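Long-range contacts in transcriptional regulator, LacI family (PDB 3H5T), which activates transcription of the inositol phosphate synthase gene ino1 in an inositol-dependent manner and takes part in regulating cell wall biogenesis: residues Asp158-Ile169 and Lys324-Met335; Asp205-Leu213 and Val242-Asn250. All blocks are in the same frame, centred on the assembly; numbering follows the deposited sequence.

Contact 1 of 2, residues Asp158-Ile169 and Lys324-Met335; sequences DQPAREEGMPFI and KGFKAGETLLKM
Lys324 reaches from helix 321-336 to Asp158, just beyond the end of strand 154-157, and can be followed outward from its CB. CG leaves anti to the backbone N (chi1 -177°) and passes Ile169 CG2 at 4.0 Å. CD comes to 3.8 Å from Asp158 OD2, and a bend at chi3 (64°) then carries CE and NZ over the carboxylate, the two side chains crossing at about a right angle. NZ ends 2.7 Å from Asp158 OD1 in a salt bridge, approaching from above the carboxylate plane, 42° out of it; it also donates to Asn321 OD1. Both charged residues are buried, so the ion pair probably helps to pay for their desolvation.

Ile169 points at the next turn of the helix. Its CD1 lies against the helix backbone, 3.3 Å from Ala328 N, and beside Lys327 CB. Thr331 OG1 hydrogen-bonds back to Lys327 O, on the opposite face of that carbonyl from Thr331 N, while Thr331 CG2 packs on Pro167 CB at 3.8 Å. Farther along, the end of Met335 reaches the Pro167 ring, with Met335 CE 3.8 Å from Pro167 CD and SD also against the ring. The backbone bond from Asp158 N to Ile169 O ties the residue just after strand 154-157 to its parallel neighbour, strand 168-171, and the helix covers one face of this sheet: the layered alpha/beta architecture of a periplasmic-binding-protein-like subdomain.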
loop_
_atom_site.group_PDB
_atom_site.type_symbol
_atom_site.label_atom_id
_atom_site.label_comp_id
_atom_site.label_asym_id
_atom_site.label_seq_id
_atom_site.Cartn_x
_atom_site.Cartn_y
_atom_site.Cartn_z
ATOM N N ASP A 158 -0.444 5.403 -5.855
ATOM C CA ASP A 158 0.989 5.399 -5.589
ATOM C C ASP A 158 1.849 5.812 -6.783
ATOM O O ASP A 158 2.677 6.709 -6.674
ATOM C CB ASP A 158 1.412 4.018 -5.083
ATOM C CG ASP A 158 1.337 3.904 -3.569
ATOM O OD1 ASP A 158 1.359 2.763 -3.054
ATOM O OD2 ASP A 158 1.271 4.957 -2.892
ATOM N N GLN A 159 1.642 5.168 -7.924
ATOM C CA GLN A 159 2.410 5.474 -9.127
ATOM C C GLN A 159 1.808 4.690 -10.296
ATOM O O GLN A 159 1.175 3.662 -10.091
ATOM C CB GLN A 159 3.866 5.057 -8.904
ATOM C CG GLN A 159 4.008 3.590 -8.550
ATOM C CD GLN A 159 5.407 3.215 -8.129
ATOM O OE1 GLN A 159 6.387 3.808 -8.579
ATOM N NE2 GLN A 159 5.513 2.206 -7.278
ATOM N N PRO A 160 2.021 5.139 -11.539
ATOM C CA PRO A 160 2.780 6.301 -12.001
ATOM C C PRO A 160 1.988 7.606 -11.964
ATOM O O PRO A 160 0.790 7.633 -12.240
ATOM C CB PRO A 160 3.139 5.912 -13.425
ATOM C CG PRO A 160 1.841 5.291 -13.874
ATOM C CD PRO A 160 1.459 4.407 -12.690
ATOM N N ALA A 161 2.691 8.680 -11.640
ATOM C CA ALA A 161 2.101 10.004 -11.577
ATOM C C ALA A 161 2.084 10.615 -12.964
ATOM O O ALA A 161 2.808 10.178 -13.856
ATOM C CB ALA A 161 2.924 10.898 -10.644
ATOM N N ARG A 162 1.248 11.630 -13.132
ATOM C CA ARG A 162 1.164 12.359 -14.382
ATOM C C ARG A 162 0.783 11.571 -15.637
ATOM O O ARG A 162 1.398 11.739 -16.687
ATOM C CB ARG A 162 2.489 13.097 -14.610
ATOM C CG ARG A 162 2.813 14.147 -13.540
ATOM C CD ARG A 162 4.206 14.735 -13.716
ATOM N NE ARG A 162 5.237 13.756 -13.384
ATOM C CZ ARG A 162 5.565 13.396 -12.142
ATOM N NH1 ARG A 162 4.949 13.944 -11.094
ATOM N NH2 ARG A 162 6.504 12.471 -11.948
ATOM N N GLU A 163 -0.218 10.703 -15.531
ATOM C CA GLU A 163 -0.695 9.970 -16.699
ATOM C C GLU A 163 -1.954 10.718 -17.094
ATOM O O GLU A 163 -2.780 11.016 -16.243
ATOM C CB GLU A 163 -1.049 8.516 -16.361
ATOM C CG GLU A 163 0.135 7.564 -16.313
ATOM C CD GLU A 163 0.896 7.497 -17.628
ATOM O OE1 GLU A 163 0.243 7.398 -18.686
ATOM O OE2 GLU A 163 2.147 7.535 -17.602
ATOM N N GLU A 164 -2.104 11.034 -18.371
ATOM C CA GLU A 164 -3.287 11.766 -18.811
ATOM C C GLU A 164 -4.563 10.923 -18.729
ATOM O O GLU A 164 -4.567 9.753 -19.089
ATOM C CB GLU A 164 -3.092 12.269 -20.246
ATOM C CG GLU A 164 -4.305 13.006 -20.805
ATOM C CD GLU A 164 -4.229 13.185 -22.306
ATOM O OE1 GLU A 164 -4.051 12.167 -23.013
ATOM O OE2 GLU A 164 -4.351 14.337 -22.779
ATOM N N GLY A 165 -5.638 11.536 -18.244
ATOM C CA GLY A 165 -6.917 10.851 -18.132
ATOM C C GLY A 165 -7.007 9.787 -17.053
ATOM O O GLY A 165 -7.963 9.014 -17.028
ATOM N N MET A 166 -6.028 9.752 -16.153
ATOM C CA MET A 166 -6.002 8.753 -15.086
ATOM C C MET A 166 -5.800 9.353 -13.684
ATOM O O MET A 166 -4.664 9.566 -13.259
ATOM C CB MET A 166 -4.881 7.727 -15.365
ATOM C CG MET A 166 -5.160 6.703 -16.476
ATOM S SD MET A 166 -3.798 5.505 -16.774
ATOM C CE MET A 166 -3.996 5.244 -18.449
ATOM N N PRO A 167 -6.899 9.636 -12.954
ATOM C CA PRO A 167 -6.837 10.203 -11.602
ATOM C C PRO A 167 -5.753 9.534 -10.764
ATOM O O PRO A 167 -5.559 8.324 -10.847
ATOM C CB PRO A 167 -8.243 9.957 -11.078
ATOM C CG PRO A 167 -9.056 10.287 -12.276
ATOM C CD PRO A 167 -8.301 9.554 -13.400
ATOM N N PHE A 168 -5.064 10.332 -9.956
ATOM C CA PHE A 168 -3.942 9.866 -9.147
ATOM C C PHE A 168 -4.121 10.098 -7.639
ATOM O O PHE A 168 -4.463 11.199 -7.203
ATOM C CB PHE A 168 -2.680 10.582 -9.675
ATOM C CG PHE A 168 -1.398 10.246 -8.942
ATOM C CD1 PHE A 168 -0.789 9.007 -9.091
ATOM C CD2 PHE A 168 -0.773 11.201 -8.149
ATOM C CE1 PHE A 168 0.425 8.727 -8.461
ATOM C CE2 PHE A 168 0.439 10.935 -7.517
ATOM C CZ PHE A 168 1.039 9.697 -7.674
ATOM N N ILE A 169 -3.882 9.053 -6.850
ATOM C CA ILE A 169 -3.997 9.123 -5.392
ATOM C C ILE A 169 -2.694 8.646 -4.748
ATOM O O ILE A 169 -2.294 7.498 -4.932
ATOM C CB ILE A 169 -5.118 8.208 -4.860
ATOM C CG1 ILE A 169 -6.437 8.536 -5.554
ATOM C CG2 ILE A 169 -5.241 8.357 -3.340
ATOM C CD1 ILE A 169 -7.595 7.674 -5.074
ATOM N N LYS A 324 -6.382 4.944 1.202
ATOM C CA LYS A 324 -5.869 5.119 -0.154
ATOM C C LYS A 324 -6.601 4.183 -1.103
ATOM O O LYS A 324 -6.905 4.539 -2.238
ATOM C CB LYS A 324 -4.371 4.830 -0.202
ATOM C CG LYS A 324 -3.760 5.060 -1.566
ATOM C CD LYS A 324 -2.282 4.754 -1.571
ATOM C CE LYS A 324 -2.026 3.285 -1.276
ATOM N NZ LYS A 324 -0.563 2.994 -1.129
ATOM N N GLY A 325 -6.890 2.982 -0.617
ATOM C CA GLY A 325 -7.601 2.010 -1.423
ATOM C C GLY A 325 -9.066 2.362 -1.550
ATOM O O GLY A 325 -9.659 2.181 -2.618
ATOM N N PHE A 326 -9.659 2.857 -0.465
ATOM C CA PHE A 326 -11.065 3.242 -0.497
ATOM C C PHE A 326 -11.265 4.385 -1.482
ATOM O O PHE A 326 -12.188 4.351 -2.299
ATOM C CB PHE A 326 -11.560 3.682 0.885
ATOM C CG PHE A 326 -13.032 4.005 0.921
ATOM C CD1 PHE A 326 -13.984 2.989 0.909
ATOM C CD2 PHE A 326 -13.468 5.324 0.938
ATOM C CE1 PHE A 326 -15.358 3.286 0.913
ATOM C CE2 PHE A 326 -14.834 5.631 0.941
ATOM C CZ PHE A 326 -15.778 4.607 0.928
ATOM N N LYS A 327 -10.411 5.400 -1.411
ATOM C CA LYS A 327 -10.530 6.530 -2.332
ATOM C C LYS A 327 -10.294 6.052 -3.763
ATOM O O LYS A 327 -10.922 6.546 -4.704
ATOM C CB LYS A 327 -9.509 7.633 -2.005
ATOM C CG LYS A 327 -9.679 8.298 -0.659
ATOM C CD LYS A 327 -8.740 9.476 -0.523
ATOM C CE LYS A 327 -9.122 10.327 0.679
ATOM N NZ LYS A 327 -10.562 10.741 0.636
ATOM N N ALA A 328 -9.381 5.093 -3.922
ATOM C CA ALA A 328 -9.067 4.562 -5.244
ATOM C C ALA A 328 -10.307 3.939 -5.867
ATOM O O ALA A 328 -10.746 4.358 -6.934
ATOM C CB ALA A 328 -7.948 3.540 -5.148
ATOM N N GLY A 329 -10.873 2.944 -5.189
ATOM C CA GLY A 329 -12.070 2.282 -5.683
ATOM C C GLY A 329 -13.234 3.238 -5.884
ATOM O O GLY A 329 -13.935 3.153 -6.888
ATOM N N GLU A 330 -13.448 4.145 -4.929
ATOM C CA GLU A 330 -14.529 5.132 -5.034
ATOM C C GLU A 330 -14.339 6.006 -6.259
ATOM O O GLU A 330 -15.278 6.252 -7.017
ATOM C CB GLU A 330 -14.584 6.026 -3.793
ATOM C CG GLU A 330 -15.379 5.437 -2.642
ATOM C CD GLU A 330 -16.834 5.209 -3.011
ATOM O OE1 GLU A 330 -17.566 4.574 -2.213
ATOM O OE2 GLU A 330 -17.245 5.669 -4.104
ATOM N N THR A 331 -13.114 6.481 -6.447
ATOM C CA THR A 331 -12.803 7.323 -7.583
ATOM C C THR A 331 -13.126 6.557 -8.859
ATOM O O THR A 331 -13.714 7.107 -9.787
ATOM C CB THR A 331 -11.324 7.716 -7.576
ATOM O OG1 THR A 331 -11.041 8.451 -6.383
ATOM C CG2 THR A 331 -10.984 8.568 -8.772
ATOM N N LEU A 332 -12.754 5.279 -8.894
ATOM C CA LEU A 332 -13.010 4.456 -10.071
ATOM C C LEU A 332 -14.510 4.359 -10.346
ATOM O O LEU A 332 -14.965 4.658 -11.459
ATOM C CB LEU A 332 -12.414 3.052 -9.890
ATOM C CG LEU A 332 -12.565 2.101 -11.087
ATOM C CD1 LEU A 332 -11.996 2.755 -12.327
ATOM C CD2 LEU A 332 -11.854 0.787 -10.819
ATOM N N LEU A 333 -15.276 3.960 -9.333
ATOM C CA LEU A 333 -16.721 3.842 -9.484
ATOM C C LEU A 333 -17.364 5.150 -9.947
ATOM O O LEU A 333 -18.216 5.133 -10.833
ATOM C CB LEU A 333 -17.357 3.367 -8.179
ATOM C CG LEU A 333 -16.954 1.950 -7.775
ATOM C CD1 LEU A 333 -17.723 1.520 -6.523
ATOM C CD2 LEU A 333 -17.241 1.003 -8.934
ATOM N N LYS A 334 -16.967 6.280 -9.365
ATOM C CA LYS A 334 -17.519 7.564 -9.792
ATOM C C LYS A 334 -17.162 7.840 -11.248
ATOM O O LYS A 334 -17.941 8.474 -11.966
ATOM C CB LYS A 334 -16.987 8.711 -8.940
ATOM C CG LYS A 334 -17.701 8.929 -7.638
ATOM C CD LYS A 334 -17.049 10.081 -6.893
ATOM C CE LYS A 334 -17.826 10.439 -5.640
ATOM N NZ LYS A 334 -18.044 9.243 -4.788
ATOM N N MET A 335 -15.983 7.383 -11.681
ATOM C CA MET A 335 -15.544 7.576 -13.066
ATOM C C MET A 335 -16.474 6.799 -14.000
ATOM O O MET A 335 -16.974 7.328 -14.989
ATOM C CB MET A 335 -14.114 7.055 -13.271
ATOM C CG MET A 335 -12.973 8.002 -12.919
ATOM S SD MET A 335 -11.336 7.209 -13.189
ATOM C CE MET A 335 -11.139 7.493 -14.920
#

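Contact 2 of 2, residues Asp205-Leu213 and Val242-Asn250; sequences DGEVTRERL and VPIMECWIN
Arg212 grips Glu246 side-on with two nitrogens. NE donates to Glu246 OE1 at 2.8 Å and NH2 to Glu246 OE2 at 3.1 Å, both nearly straight, in the guanidinium plane, and syn but tilted out of the carboxylate plane, the two planes being 31° apart. Leu199 N gives Glu246 OE2 a second donor. The Arg212 chain, extended from CG to NE, starts in the first turn of a helix whose N-cap is Thr209: Thr209 OG1 accepts from Arg212 N. Asp205 OD1 accepts a hydrogen bond from Trp248 N at 3.0 Å, nearly along its C-O axis, while Trp248 NE1 bonds to Asp200 O and its ring edge faces Arg212 NH2.

Between these polar ends, Gly206 and Glu246 exchange backbone bonds, each 2.9 Å from N to O, as an antiparallel hydrogen-bonded pair. Strand 206-207 becomes the antiparallel edge of a sheet whose other strands run parallel. Val208 N continues the pairing to Ile244 O at 2.7 Å, and a water links Val208 O to Ile244 N. Outward from the backbone, Val208 CB rests on Ile244 CG2 at 3.8 Å. Leu213 CD2 meets Ile244 CD1 with the side chains crossed, next to Val225 of helix 221-235.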
loop_
_atom_site.group_PDB
_atom_site.type_symbol
_atom_site.label_atom_id
_atom_site.label_comp_id
_atom_site.label_asym_id
_atom_site.label_seq_id
_atom_site.Cartn_x
_atom_site.Cartn_y
_atom_site.Cartn_z
ATOM N N ASP A 205 19.704 -6.797 -7.910
ATOM C CA ASP A 205 19.752 -7.106 -6.486
ATOM C C ASP A 205 21.084 -6.568 -6.000
ATOM O O ASP A 205 22.066 -6.583 -6.748
ATOM C CB ASP A 205 19.701 -8.622 -6.227
ATOM C CG ASP A 205 18.313 -9.206 -6.412
ATOM O OD1 ASP A 205 17.338 -8.493 -6.122
ATOM O OD2 ASP A 205 18.193 -10.381 -6.824
ATOM N N GLY A 206 21.115 -6.090 -4.756
ATOM C CA GLY A 206 22.347 -5.566 -4.203
ATOM C C GLY A 206 22.616 -4.101 -4.485
ATOM O O GLY A 206 21.693 -3.288 -4.584
ATOM N N GLU A 207 23.897 -3.763 -4.611
ATOM C CA GLU A 207 24.308 -2.388 -4.861
ATOM C C GLU A 207 23.493 -1.692 -5.943
ATOM O O GLU A 207 23.221 -2.267 -6.993
ATOM C CB GLU A 207 25.788 -2.338 -5.249
ATOM C CG GLU A 207 26.254 -0.969 -5.731
ATOM C CD GLU A 207 27.684 -0.981 -6.218
ATOM O OE1 GLU A 207 28.070 -1.957 -6.899
ATOM O OE2 GLU A 207 28.419 -0.010 -5.937
ATOM N N VAL A 208 23.100 -0.453 -5.665
ATOM C CA VAL A 208 22.357 0.359 -6.620
ATOM C C VAL A 208 23.304 1.476 -7.078
ATOM O O VAL A 208 23.826 2.234 -6.262
ATOM C CB VAL A 208 21.098 1.009 -5.983
ATOM C CG1 VAL A 208 20.435 1.942 -6.984
ATOM C CG2 VAL A 208 20.117 -0.067 -5.544
ATOM N N THR A 209 23.524 1.571 -8.382
ATOM C CA THR A 209 24.412 2.592 -8.929
ATOM C C THR A 209 23.668 3.904 -9.154
ATOM O O THR A 209 22.449 3.916 -9.318
ATOM C CB THR A 209 24.990 2.160 -10.283
ATOM O OG1 THR A 209 23.958 2.222 -11.276
ATOM C CG2 THR A 209 25.531 0.738 -10.207
ATOM N N ARG A 210 24.416 5.002 -9.172
ATOM C CA ARG A 210 23.851 6.326 -9.393
ATOM C C ARG A 210 22.994 6.335 -10.654
ATOM O O ARG A 210 21.929 6.943 -10.690
ATOM C CB ARG A 210 24.983 7.353 -9.515
ATOM C CG ARG A 210 24.540 8.764 -9.874
ATOM C CD ARG A 210 25.669 9.779 -9.643
ATOM N NE ARG A 210 25.336 11.116 -10.143
ATOM C CZ ARG A 210 26.100 12.196 -9.970
ATOM N NH1 ARG A 210 27.247 12.108 -9.302
ATOM N NH2 ARG A 210 25.727 13.365 -10.480
ATOM N N GLU A 211 23.447 5.639 -11.684
ATOM C CA GLU A 211 22.711 5.599 -12.937
ATOM C C GLU A 211 21.357 4.907 -12.782
ATOM O O GLU A 211 20.343 5.416 -13.253
ATOM C CB GLU A 211 23.540 4.894 -14.016
ATOM C CG GLU A 211 22.956 5.024 -15.416
ATOM C CD GLU A 211 23.862 4.434 -16.492
ATOM O OE1 GLU A 211 23.909 3.188 -16.631
ATOM O OE2 GLU A 211 24.533 5.224 -17.191
ATOM N N ARG A 212 21.340 3.748 -12.130
ATOM C CA ARG A 212 20.089 3.027 -11.939
ATOM C C ARG A 212 19.100 3.876 -11.161
ATOM O O ARG A 212 17.916 3.905 -11.480
ATOM C CB ARG A 212 20.319 1.709 -11.195
ATOM C CG ARG A 212 19.049 0.893 -11.038
ATOM C CD ARG A 212 19.326 -0.509 -10.549
ATOM N NE ARG A 212 18.091 -1.225 -10.242
ATOM C CZ ARG A 212 17.239 -1.690 -11.149
ATOM N NH1 ARG A 212 17.484 -1.523 -12.441
ATOM N NH2 ARG A 212 16.143 -2.328 -10.761
ATOM N N LEU A 213 19.602 4.574 -10.149
ATOM C CA LEU A 213 18.768 5.429 -9.309
ATOM C C LEU A 213 18.198 6.600 -10.090
ATOM O O LEU A 213 16.993 6.831 -10.092
ATOM C CB LEU A 213 19.588 5.951 -8.127
ATOM C CG LEU A 213 18.919 6.869 -7.110
ATOM C CD1 LEU A 213 17.699 6.178 -6.535
ATOM C CD2 LEU A 213 19.915 7.212 -6.008
ATOM N N VAL A 242 26.945 7.205 1.125
ATOM C CA VAL A 242 25.785 6.456 1.594
ATOM C C VAL A 242 25.411 5.301 0.668
ATOM O O VAL A 242 24.804 5.501 -0.380
ATOM C CB VAL A 242 24.554 7.381 1.749
ATOM C CG1 VAL A 242 23.387 6.594 2.333
ATOM C CG2 VAL A 242 24.897 8.565 2.636
ATOM N N PRO A 243 25.757 4.069 1.059
ATOM C CA PRO A 243 25.451 2.885 0.252
ATOM C C PRO A 243 23.944 2.651 0.102
ATOM O O PRO A 243 23.174 2.885 1.034
ATOM C CB PRO A 243 26.146 1.768 1.017
ATOM C CG PRO A 243 26.021 2.221 2.437
ATOM C CD PRO A 243 26.355 3.688 2.350
ATOM N N ILE A 244 23.539 2.184 -1.075
ATOM C CA ILE A 244 22.134 1.927 -1.373
ATOM C C ILE A 244 21.933 0.555 -2.010
ATOM O O ILE A 244 22.369 0.321 -3.131
ATOM C CB ILE A 244 21.582 3.008 -2.336
ATOM C CG1 ILE A 244 21.641 4.379 -1.659
ATOM C CG2 ILE A 244 20.154 2.669 -2.754
ATOM C CD1 ILE A 244 21.307 5.534 -2.574
ATOM N N MET A 245 21.273 -0.354 -1.298
ATOM C CA MET A 245 21.019 -1.681 -1.845
ATOM C C MET A 245 19.532 -1.918 -2.099
ATOM O O MET A 245 18.673 -1.302 -1.469
ATOM C CB MET A 245 21.584 -2.764 -0.921
ATOM C CG MET A 245 23.113 -2.750 -0.853
ATOM S SD MET A 245 23.828 -4.372 -0.610
ATOM C CE MET A 245 25.550 -3.970 -0.782
ATOM N N GLU A 246 19.239 -2.822 -3.027
ATOM C CA GLU A 246 17.864 -3.123 -3.397
ATOM C C GLU A 246 17.592 -4.607 -3.615
ATOM O O GLU A 246 18.511 -5.396 -3.824
ATOM C CB GLU A 246 17.511 -2.341 -4.675
ATOM C CG GLU A 246 16.899 -3.158 -5.816
ATOM C CD GLU A 246 16.701 -2.346 -7.093
ATOM O OE1 GLU A 246 17.614 -1.579 -7.464
ATOM O OE2 GLU A 246 15.642 -2.482 -7.737
ATOM N N CYS A 247 16.318 -4.981 -3.526
ATOM C CA CYS A 247 15.900 -6.345 -3.795
ATOM C C CYS A 247 14.755 -6.218 -4.792
ATOM O O CYS A 247 13.690 -5.675 -4.486
ATOM C CB CYS A 247 15.478 -7.091 -2.513
ATOM S SG CYS A 247 14.198 -6.376 -1.472
ATOM N N TRP A 248 15.002 -6.683 -6.008
ATOM C CA TRP A 248 14.017 -6.594 -7.075
ATOM C C TRP A 248 12.675 -7.214 -6.684
ATOM O O TRP A 248 11.613 -6.666 -6.985
ATOM C CB TRP A 248 14.565 -7.269 -8.324
ATOM C CG TRP A 248 13.958 -6.763 -9.576
ATOM C CD1 TRP A 248 14.171 -5.550 -10.151
ATOM C CD2 TRP A 248 13.050 -7.463 -10.428
ATOM N NE1 TRP A 248 13.453 -5.450 -11.318
ATOM C CE2 TRP A 248 12.753 -6.612 -11.510
ATOM C CE3 TRP A 248 12.453 -8.733 -10.379
ATOM C CZ2 TRP A 248 11.887 -6.984 -12.546
ATOM C CZ3 TRP A 248 11.589 -9.105 -11.408
ATOM C CH2 TRP A 248 11.315 -8.229 -12.477
ATOM N N ILE A 249 12.727 -8.363 -6.021
ATOM C CA ILE A 249 11.521 -9.034 -5.563
ATOM C C ILE A 249 11.370 -8.733 -4.075
ATOM O O ILE A 249 12.313 -8.890 -3.305
ATOM C CB ILE A 249 11.617 -10.560 -5.791
ATOM C CG1 ILE A 249 11.589 -10.846 -7.288
ATOM C CG2 ILE A 249 10.483 -11.280 -5.075
ATOM C CD1 ILE A 249 11.977 -12.245 -7.648
ATOM N N ASN A 250 10.188 -8.272 -3.677
ATOM C CA ASN A 250 9.936 -7.945 -2.272
ATOM C C ASN A 250 9.337 -9.146 -1.534
ATOM O O ASN A 250 8.125 -9.345 -1.538
ATOM C CB ASN A 250 9.006 -6.723 -2.181
ATOM C CG ASN A 250 8.891 -6.165 -0.761
ATOM O OD1 ASN A 250 9.875 -6.060 -0.047
ATOM N ND2 ASN A 250 7.681 -5.780 -0.368
HETATM O O HOH W 1 25.250 2.134 -3.351
#

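Overall arrangement
The two contacts sit in different sheets of the ligand-binding region, their centres 29 Å apart and their nearest atoms about 11 Å apart, without touching. Contact 1 packs helix 321-336 on the mixed seven-stranded sheet; contact 2 lies in the mixed five-stranded sheet. Along the chain, contact 2 is nested within the loop closed by contact 1: the chain leaves the first sheet after strand 168-171, forms the second, and returns for strands 316-318 and 344-352. This interleaving is the hallmark of the two-subdomain periplasmic-binding-protein fold, in which, as in other LacI-family regulators, the effector, here presumably inositol or a related molecule, would bind between the subdomains.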